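Local coordinates for protein-glutaminase (Chryseobacterium proteolyticum, PDB 2ZK9) that hydrolyses the side-chain amide of glutamine residues in proteins, releasing ammonia and leaving glutamate, at residues 4-18 / 88-102. Sequence-based numbering, arbitrary orientation. Where two conformers were deposited one is given.
Sequences VIPDVATLNSLFNQI and VSYKNASGVTEKRII
I5 and Y90 pair in parallel where a short N-terminal strand joins the edge of a beta hairpin, and the helix that follows, 8-18, lies over one face of that hairpin: a worked example of alpha/beta packing, here in a glutaminase of the peptidase CA clan. The helix runs roughly antiparallel to strand 88-91 (147°) and nearly parallel to strand 97-102.

Backbone bonds fix the edge. I5 N donates to S89 O at 2.8 Å, almost straight, and I5 O accepts from K91 N at 2.9 Å, so both polar groups of I5 are spent on the hairpin. Just beyond, water extends the pairing: one molecule accepts a hydrogen bond from V8 N and donates to K91 O, filling in where the chain turns into the helix. D7 starts that helix as its N-cap, OD2 accepting from T10 N.

The apolar layer is built from one side of the helix together with I5 of the strand before it. In L11, CG stands anti to the backbone N, which carries the branch point toward the hairpin, and chi2 of 70° then splits the methyls: CD1 rests 3.9 Å from V88 CG1, while CD2 turns to Y90. V88 CG1 also receives I5 CD1 at 3.7 Å, and the gamma methyl V8 CG2 reaches Y90 CE2 obliquely. Farther along, F15 CD2 and I18 CD1 both meet the CG2 branch of I102, at 3.8 and 4.0 Å; I18 continues onto M49, I52 and L53 of helix 42-55, linking this layer to the next helix.

The Y90 ring lies between L11 of the helix and the backbone of strand 97-102. E98 CA lies over one face, offset toward the rim; over the opposite face L11 CD2 forms a CH-pi contact 3.8 Å from the ring centroid, only 6° off the ring normal.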
ATOM      1  N   VAL A   4      -6.634  13.674   9.830  1.00 11.65           N
ATOM      2  CA  VAL A   4      -5.496  14.502   9.482  1.00 12.34           C
ATOM      3  C   VAL A   4      -4.440  14.383  10.547  1.00 11.92           C
ATOM      4  O   VAL A   4      -4.706  14.634  11.713  1.00 15.24           O
ATOM      5  CB  VAL A   4      -5.880  15.983   9.256  1.00 13.71           C
ATOM      6  CG1 VAL A   4      -4.669  16.803   8.894  1.00 16.50           C
ATOM      7  CG2 VAL A   4      -6.962  16.114   8.211  1.00 15.08           C
ATOM      8  N   ILE A   5      -3.241  14.002  10.154  1.00 11.19           N
ATOM      9  CA  ILE A   5      -2.070  13.875  11.030  0.52 11.60           C
ATOM     10  C   ILE A   5      -1.587  15.257  11.380  1.00 12.42           C
ATOM     11  O   ILE A   5      -1.571  16.172  10.517  1.00 12.47           O
ATOM     12  CB  ILE A   5      -1.039  13.004  10.298  0.52 10.85           C
ATOM     13  CG1 ILE A   5      -1.349  11.501  10.403  0.52 10.98           C
ATOM     14  CG2 ILE A   5       0.411  13.235  10.705  0.52 12.52           C
ATOM     15  CD1 ILE A   5      -2.664  11.054   9.802  0.52 10.92           C
ATOM     16  N   PRO A   6      -1.202  15.529  12.633  1.00 12.74           N
ATOM     17  CA  PRO A   6      -0.986  16.918  13.066  1.00 14.07           C
ATOM     18  C   PRO A   6       0.252  17.622  12.545  1.00 14.14           C
ATOM     19  O   PRO A   6       0.254  18.846  12.521  1.00 15.18           O
ATOM     20  CB  PRO A   6      -0.906  16.836  14.588  1.00 16.24           C
ATOM     21  CG  PRO A   6      -0.514  15.401  14.862  1.00 15.43           C
ATOM     22  CD  PRO A   6      -1.216  14.624  13.819  1.00 13.47           C
ATOM     23  N   ASP A   7       1.303  16.903  12.134  1.00 13.90           N
ATOM     24  CA  ASP A   7       2.552  17.537  11.740  0.52 14.00           C
ATOM     25  C   ASP A   7       3.391  16.514  10.989  1.00 14.22           C
ATOM     26  O   ASP A   7       3.128  15.309  10.964  1.00 13.82           O
ATOM     27  CB  ASP A   7       3.270  18.111  12.954  0.52 15.78           C
ATOM     28  CG  ASP A   7       3.236  17.203  14.164  0.52 14.20           C
ATOM     29  OD1 ASP A   7       2.793  17.617  15.254  0.52 20.92           O
ATOM     30  OD2 ASP A   7       3.637  16.045  14.012  0.52 12.95           O
ATOM     31  N   VAL A   8       4.440  17.033  10.358  1.00 15.14           N
ATOM     32  CA  VAL A   8       5.402  16.253   9.625  0.51 15.26           C
ATOM     33  C   VAL A   8       6.224  15.315  10.478  0.51 15.04           C
ATOM     34  O   VAL A   8       6.614  14.229  10.055  0.51 17.24           O
ATOM     35  CB  VAL A   8       6.332  17.223   8.852  0.51 15.97           C
ATOM     36  CG1 VAL A   8       7.507  16.427   8.313  0.51 18.12           C
ATOM     37  CG2 VAL A   8       5.506  17.925   7.782  0.51 18.58           C
ATOM     38  N   ALA A   9       6.469  15.684  11.717  1.00 15.49           N
ATOM     39  CA  ALA A   9       7.185  14.796  12.624  1.00 16.20           C
ATOM     40  C   ALA A   9       6.331  13.555  12.850  1.00 15.32           C
ATOM     41  O   ALA A   9       6.880  12.444  12.894  1.00 15.79           O
ATOM     42  CB  ALA A   9       7.514  15.446  13.961  1.00 20.16           C
ATOM     43  N   THR A  10       5.046  13.708  12.995  1.00 14.18           N
ATOM     44  CA  THR A  10       4.147  12.568  13.220  1.00 12.94           C
ATOM     45  C   THR A  10       4.035  11.754  11.949  1.00 11.76           C
ATOM     46  O   THR A  10       4.057  10.513  12.006  1.00 12.71           O
ATOM     47  CB  THR A  10       2.796  13.055  13.756  1.00 13.37           C
ATOM     48  OG1 THR A  10       3.017  13.771  14.975  1.00 16.02           O
ATOM     49  CG2 THR A  10       1.925  11.849  14.086  1.00 14.58           C
ATOM     50  N   LEU A  11       3.915  12.380  10.779  1.00 12.64           N
ATOM     51  CA  LEU A  11       3.924  11.637   9.532  1.00 11.73           C
ATOM     52  C   LEU A  11       5.171  10.795   9.426  1.00 12.03           C
ATOM     53  O   LEU A  11       5.101   9.600   9.037  1.00 12.26           O
ATOM     54  CB  LEU A  11       3.884  12.651   8.384  1.00 13.03           C
ATOM     55  CG  LEU A  11       3.960  12.010   7.003  1.00 13.52           C
ATOM     56  CD1 LEU A  11       2.711  11.267   6.657  1.00 16.79           C
ATOM     57  CD2 LEU A  11       4.230  13.095   5.951  1.00 17.29           C
ATOM     58  N   ASN A  12       6.318  11.326   9.771  1.00 13.21           N
ATOM     59  CA  ASN A  12       7.583  10.563   9.663  1.00 14.17           C
ATOM     60  C   ASN A  12       7.632   9.425  10.643  1.00 12.97           C
ATOM     61  O   ASN A  12       8.089   8.322  10.352  1.00 13.64           O
ATOM     62  CB  ASN A  12       8.765  11.538   9.862  1.00 16.42           C
ATOM     63  CG  ASN A  12       8.918  12.437   8.651  1.00 19.89           C
ATOM     64  OD1 ASN A  12       8.564  12.172   7.508  1.00 22.34           O
ATOM     65  ND2 ASN A  12       9.553  13.598   8.948  1.00 24.66           N
ATOM     66  N   SER A  13       7.158   9.647  11.840  1.00 13.26           N
ATOM     67  CA  SER A  13       7.056   8.592  12.827  1.00 13.47           C
ATOM     68  C   SER A  13       6.203   7.447  12.296  1.00 12.23           C
ATOM     69  O   SER A  13       6.521   6.252  12.465  1.00 13.34           O
ATOM     70  CB  SER A  13       6.466   9.161  14.150  1.00 14.60           C
ATOM     71  OG  SER A  13       6.272   8.059  15.009  1.00 18.46           O
ATOM     72  N   LEU A  14       5.042   7.792  11.745  0.90 12.15           N
ATOM     73  CA  LEU A  14       4.150   6.761  11.226  0.90 11.23           C
ATOM     74  C   LEU A  14       4.825   6.011  10.055  0.90 11.09           C
ATOM     75  O   LEU A  14       4.709   4.768   9.970  0.90 11.68           O
ATOM     76  CB  LEU A  14       2.835   7.380  10.812  0.90 11.63           C
ATOM     77  CG  LEU A  14       1.963   7.950  11.895  0.90 11.05           C
ATOM     78  CD1 LEU A  14       0.884   8.828  11.276  0.90 13.00           C
ATOM     79  CD2 LEU A  14       1.340   6.783  12.678  0.90 13.91           C
ATOM     80  N   PHE A  15       5.517   6.710   9.168  1.00 11.85           N
ATOM     81  CA  PHE A  15       6.261   6.042   8.101  1.00 10.76           C
ATOM     82  C   PHE A  15       7.253   5.033   8.698  1.00 11.31           C
ATOM     83  O   PHE A  15       7.338   3.885   8.235  1.00 11.76           O
ATOM     84  CB  PHE A  15       6.963   7.079   7.217  1.00 11.39           C
ATOM     85  CG  PHE A  15       7.700   6.379   6.101  1.00 11.28           C
ATOM     86  CD1 PHE A  15       9.038   6.014   6.206  1.00 12.88           C
ATOM     87  CD2 PHE A  15       7.042   6.066   4.957  1.00 12.80           C
ATOM     88  CE1 PHE A  15       9.643   5.329   5.185  1.00 15.30           C
ATOM     89  CE2 PHE A  15       7.641   5.366   3.939  1.00 13.89           C
ATOM     90  CZ  PHE A  15       8.924   4.965   4.076  1.00 14.98           C
ATOM     91  N   ASN A  16       8.016   5.476   9.695  1.00 11.77           N
ATOM     92  CA  ASN A  16       8.972   4.571  10.310  1.00 13.39           C
ATOM     93  C   ASN A  16       8.309   3.370  10.952  1.00 12.56           C
ATOM     94  O   ASN A  16       8.818   2.228  10.877  1.00 13.41           O
ATOM     95  CB  ASN A  16       9.834   5.370  11.321  1.00 15.87           C
ATOM     96  CG  ASN A  16      10.774   6.330  10.651  1.00 23.42           C
ATOM     97  OD1 ASN A  16      11.165   6.214   9.488  1.00 34.89           O
ATOM     98  ND2 ASN A  16      11.118   7.342  11.471  1.00 30.94           N
ATOM     99  N   GLN A  17       7.179   3.593  11.620  1.00 12.04           N
ATOM    100  CA  GLN A  17       6.444   2.485  12.224  0.51 11.88           C
ATOM    101  C   GLN A  17       6.035   1.467  11.173  1.00 11.30           C
ATOM    102  O   GLN A  17       6.125   0.248  11.405  1.00 13.56           O
ATOM    103  CB  GLN A  17       5.208   2.968  12.973  0.51 13.42           C
ATOM    104  CG  GLN A  17       5.559   3.867  14.171  0.51 13.26           C
ATOM    105  CD  GLN A  17       4.283   4.336  14.766  0.51 15.51           C
ATOM    106  OE1 GLN A  17       3.437   3.476  15.026  0.51 24.52           O
ATOM    107  NE2 GLN A  17       4.120   5.644  14.932  0.51 21.56           N
ATOM    108  N   ILE A  18       5.572   1.945  10.044  1.00 10.19           N
ATOM    109  CA  ILE A  18       5.199   1.037   8.921  1.00 10.06           C
ATOM    110  C   ILE A  18       6.412   0.322   8.413  1.00 10.17           C
ATOM    111  O   ILE A  18       6.381  -0.908   8.236  1.00 10.56           O
ATOM    112  CB  ILE A  18       4.492   1.886   7.836  1.00  9.78           C
ATOM    113  CG1 ILE A  18       3.071   2.280   8.299  1.00 10.40           C
ATOM    114  CG2 ILE A  18       4.430   1.082   6.556  1.00 10.67           C
ATOM    115  CD1 ILE A  18       2.447   3.351   7.465  1.00 11.13           C
ATOM    116  N   VAL A  88      -2.291   9.627   2.964  1.00  9.00           N
ATOM    117  CA  VAL A  88      -2.321  10.218   4.285  0.56  9.19           C
ATOM    118  C   VAL A  88      -2.380  11.734   4.185  1.00  9.64           C
ATOM    119  O   VAL A  88      -1.694  12.358   3.416  1.00 14.22           O
ATOM    120  CB  VAL A  88      -1.058   9.778   5.049  0.56  9.49           C
ATOM    121  CG1 VAL A  88      -1.072  10.243   6.516  0.56 10.77           C
ATOM    122  CG2 VAL A  88      -0.921   8.269   4.992  0.56  9.40           C
ATOM    123  N   SER A  89      -3.282  12.342   4.967  1.00  9.63           N
ATOM    124  CA  SER A  89      -3.367  13.764   5.074  1.00  9.53           C
ATOM    125  C   SER A  89      -2.684  14.233   6.330  1.00 10.26           C
ATOM    126  O   SER A  89      -2.819  13.600   7.371  1.00 10.89           O
ATOM    127  CB  SER A  89      -4.828  14.181   5.181  1.00 10.49           C
ATOM    128  OG  SER A  89      -5.541  13.955   3.960  1.00 11.07           O
ATOM    129  N   TYR A  90      -1.948  15.345   6.258  1.00 11.04           N
ATOM    130  CA  TYR A  90      -1.237  15.874   7.395  0.55 10.86           C
ATOM    131  C   TYR A  90      -1.131  17.388   7.244  1.00 12.03           C
ATOM    132  O   TYR A  90      -1.217  17.923   6.157  1.00 12.75           O
ATOM    133  CB  TYR A  90       0.163  15.220   7.536  0.55 12.44           C
ATOM    134  CG  TYR A  90       0.981  15.547   6.306  0.55 11.01           C
ATOM    135  CD1 TYR A  90       0.771  14.851   5.109  0.55 12.73           C
ATOM    136  CD2 TYR A  90       1.915  16.564   6.328  0.55 12.37           C
ATOM    137  CE1 TYR A  90       1.521  15.184   4.003  0.55 12.19           C
ATOM    138  CE2 TYR A  90       2.640  16.898   5.214  0.55 13.12           C
ATOM    139  CZ  TYR A  90       2.442  16.192   4.051  0.55 12.54           C
ATOM    140  OH  TYR A  90       3.175  16.545   2.930  0.55 14.21           O
ATOM    141  N   LYS A  91      -0.922  18.033   8.398  1.00 13.55           N
ATOM    142  CA  LYS A  91      -0.691  19.471   8.404  0.57 13.83           C
ATOM    143  C   LYS A  91       0.784  19.789   8.236  1.00 14.59           C
ATOM    144  O   LYS A  91       1.643  19.278   8.949  1.00 15.98           O
ATOM    145  CB  LYS A  91      -1.210  20.070   9.710  0.57 15.85           C
ATOM    146  CG  LYS A  91      -2.709  20.227   9.792  0.57 19.07           C
ATOM    147  CD  LYS A  91      -3.311  21.072   8.713  0.57 26.75           C
ATOM    148  CE  LYS A  91      -4.769  21.444   8.903  0.57 28.30           C
ATOM    149  NZ  LYS A  91      -5.225  22.311   7.764  0.57 18.25           N
ATOM    150  N   ASN A  92       1.055  20.663   7.286  1.00 15.67           N
ATOM    151  CA  ASN A  92       2.449  21.077   7.054  1.00 17.04           C
ATOM    152  C   ASN A  92       2.916  22.112   8.096  1.00 19.26           C
ATOM    153  O   ASN A  92       2.224  22.403   9.050  1.00 19.74           O
ATOM    154  CB  ASN A  92       2.640  21.553   5.619  1.00 17.72           C
ATOM    155  CG  ASN A  92       2.036  22.889   5.315  1.00 18.41           C
ATOM    156  OD1 ASN A  92       1.610  23.659   6.170  1.00 19.63           O
ATOM    157  ND2 ASN A  92       2.055  23.215   4.042  1.00 20.05           N
ATOM    158  N   ALA A  93       4.136  22.643   7.969  1.00 23.08           N
ATOM    159  CA  ALA A  93       4.690  23.540   8.945  1.00 24.07           C
ATOM    160  C   ALA A  93       3.886  24.807   9.209  1.00 26.24           C
ATOM    161  O   ALA A  93       4.030  25.406  10.290  1.00 30.92           O
ATOM    162  CB  ALA A  93       6.096  23.974   8.505  1.00 29.05           C
ATOM    163  N   SER A  94       3.031  25.222   8.286  1.00 25.60           N
ATOM    164  CA  SER A  94       2.232  26.441   8.457  1.00 24.95           C
ATOM    165  C   SER A  94       0.752  26.089   8.599  1.00 26.42           C
ATOM    166  O   SER A  94      -0.106  26.961   8.419  1.00 29.38           O
ATOM    167  CB  SER A  94       2.433  27.431   7.319  1.00 27.53           C
ATOM    168  OG  SER A  94       2.040  26.966   6.045  1.00 39.89           O
ATOM    169  N   GLY A  95       0.444  24.822   8.884  1.00 20.60           N
ATOM    170  CA  GLY A  95      -0.880  24.395   9.243  1.00 20.27           C
ATOM    171  C   GLY A  95      -1.806  24.083   8.092  1.00 17.91           C
ATOM    172  O   GLY A  95      -3.030  23.983   8.259  1.00 20.91           O
ATOM    173  N   VAL A  96      -1.224  23.945   6.911  1.00 16.98           N
ATOM    174  CA  VAL A  96      -1.999  23.700   5.718  1.00 16.18           C
ATOM    175  C   VAL A  96      -1.933  22.181   5.417  1.00 15.14           C
ATOM    176  O   VAL A  96      -0.896  21.533   5.490  1.00 14.65           O
ATOM    177  CB  VAL A  96      -1.426  24.510   4.574  1.00 17.59           C
ATOM    178  CG1 VAL A  96      -2.147  24.244   3.262  1.00 16.78           C
ATOM    179  CG2 VAL A  96      -1.552  26.006   4.899  1.00 21.08           C
ATOM    180  N   THR A  97      -3.095  21.614   5.088  1.00 14.66           N
ATOM    181  CA  THR A  97      -3.160  20.170   4.831  1.00 13.22           C
ATOM    182  C   THR A  97      -2.616  19.816   3.477  1.00 12.22           C
ATOM    183  O   THR A  97      -2.892  20.436   2.460  1.00 13.91           O
ATOM    184  CB  THR A  97      -4.636  19.705   4.908  1.00 14.33           C
ATOM    185  OG1 THR A  97      -5.111  20.038   6.206  1.00 16.46           O
ATOM    186  CG2 THR A  97      -4.672  18.184   4.743  1.00 15.42           C
ATOM    187  N   GLU A  98      -1.794  18.806   3.463  1.00 11.81           N
ATOM    188  CA  GLU A  98      -1.109  18.150   2.374  0.51 11.61           C
ATOM    189  C   GLU A  98      -1.450  16.664   2.400  1.00 11.13           C
ATOM    190  O   GLU A  98      -1.829  16.130   3.447  1.00 11.37           O
ATOM    191  CB  GLU A  98       0.410  18.359   2.433  0.51 13.20           C
ATOM    192  CG  GLU A  98       0.824  19.827   2.340  0.51 14.43           C
ATOM    193  CD  GLU A  98       2.306  20.117   2.266  0.51 13.70           C
ATOM    194  OE1 GLU A  98       3.154  19.206   2.431  0.51 16.37           O
ATOM    195  OE2 GLU A  98       2.650  21.299   2.080  0.51 16.54           O
ATOM    196  N   LYS A  99      -1.232  15.980   1.286  1.00 11.35           N
ATOM    197  CA  LYS A  99      -1.422  14.528   1.244  1.00 10.45           C
ATOM    198  C   LYS A  99      -0.175  13.893   0.664  1.00 10.45           C
ATOM    199  O   LYS A  99       0.457  14.422  -0.264  1.00 11.05           O
ATOM    200  CB  LYS A  99      -2.615  14.089   0.413  1.00 11.64           C
ATOM    201  CG  LYS A  99      -3.942  14.674   0.857  1.00 12.44           C
ATOM    202  CD  LYS A  99      -5.116  13.994   0.172  1.00 12.41           C
ATOM    203  CE  LYS A  99      -6.443  14.635   0.535  1.00 13.78           C
ATOM    204  NZ  LYS A  99      -7.553  13.973  -0.193  1.00 15.62           N
ATOM    205  N   ARG A 100       0.132  12.697   1.148  1.00  9.91           N
ATOM    206  CA  ARG A 100       1.202  11.863   0.591  1.00  9.74           C
ATOM    207  C   ARG A 100       0.773  10.414   0.576  1.00  9.39           C
ATOM    208  O   ARG A 100       0.077   9.965   1.489  1.00 10.55           O
ATOM    209  CB  ARG A 100       2.484  11.965   1.391  1.00 10.77           C
ATOM    210  CG  ARG A 100       3.175  13.303   1.413  1.00 12.34           C
ATOM    211  CD  ARG A 100       3.832  13.641   0.116  1.00 15.54           C
ATOM    212  NE  ARG A 100       4.573  14.930   0.203  1.00 16.64           N
ATOM    213  CZ  ARG A 100       3.974  16.088  -0.017  1.00 22.58           C
ATOM    214  NH1 ARG A 100       2.669  16.194  -0.314  1.00 22.82           N
ATOM    215  NH2 ARG A 100       4.739  17.174   0.085  1.00 32.42           N
ATOM    216  N   ILE A 101       1.248   9.673  -0.414  1.00  8.89           N
ATOM    217  CA  ILE A 101       1.184   8.243  -0.391  1.00  8.39           C
ATOM    218  C   ILE A 101       2.293   7.672   0.470  1.00  8.49           C
ATOM    219  O   ILE A 101       3.425   8.152   0.436  1.00  9.67           O
ATOM    220  CB  ILE A 101       1.335   7.679  -1.833  1.00  8.85           C
ATOM    221  CG1 ILE A 101       0.170   8.075  -2.725  1.00  9.61           C
ATOM    222  CG2 ILE A 101       1.580   6.184  -1.828  1.00  9.48           C
ATOM    223  CD1 ILE A 101      -1.135   7.286  -2.494  1.00 10.12           C
ATOM    224  N   ILE A 102       1.948   6.624   1.249  1.00  8.50           N
ATOM    225  CA  ILE A 102       2.953   5.763   1.864  1.00  8.87           C
ATOM    226  C   ILE A 102       2.859   4.432   1.183  1.00  8.62           C
ATOM    227  O   ILE A 102       1.805   3.769   1.192  1.00  8.50           O
ATOM    228  CB  ILE A 102       2.808   5.676   3.385  1.00  9.25           C
ATOM    229  CG1 ILE A 102       3.075   7.070   4.012  1.00 10.46           C
ATOM    230  CG2 ILE A 102       3.718   4.621   3.921  1.00  9.54           C
ATOM    231  CD1 ILE A 102       2.899   7.144   5.513  1.00 11.33           C
TER
HETATM  232  O   HOH W   1       1.586  21.288  11.663  1.00 26.54           O
HETATM  233  O   HOH W   2       4.220  19.923  10.039  1.00 22.28           O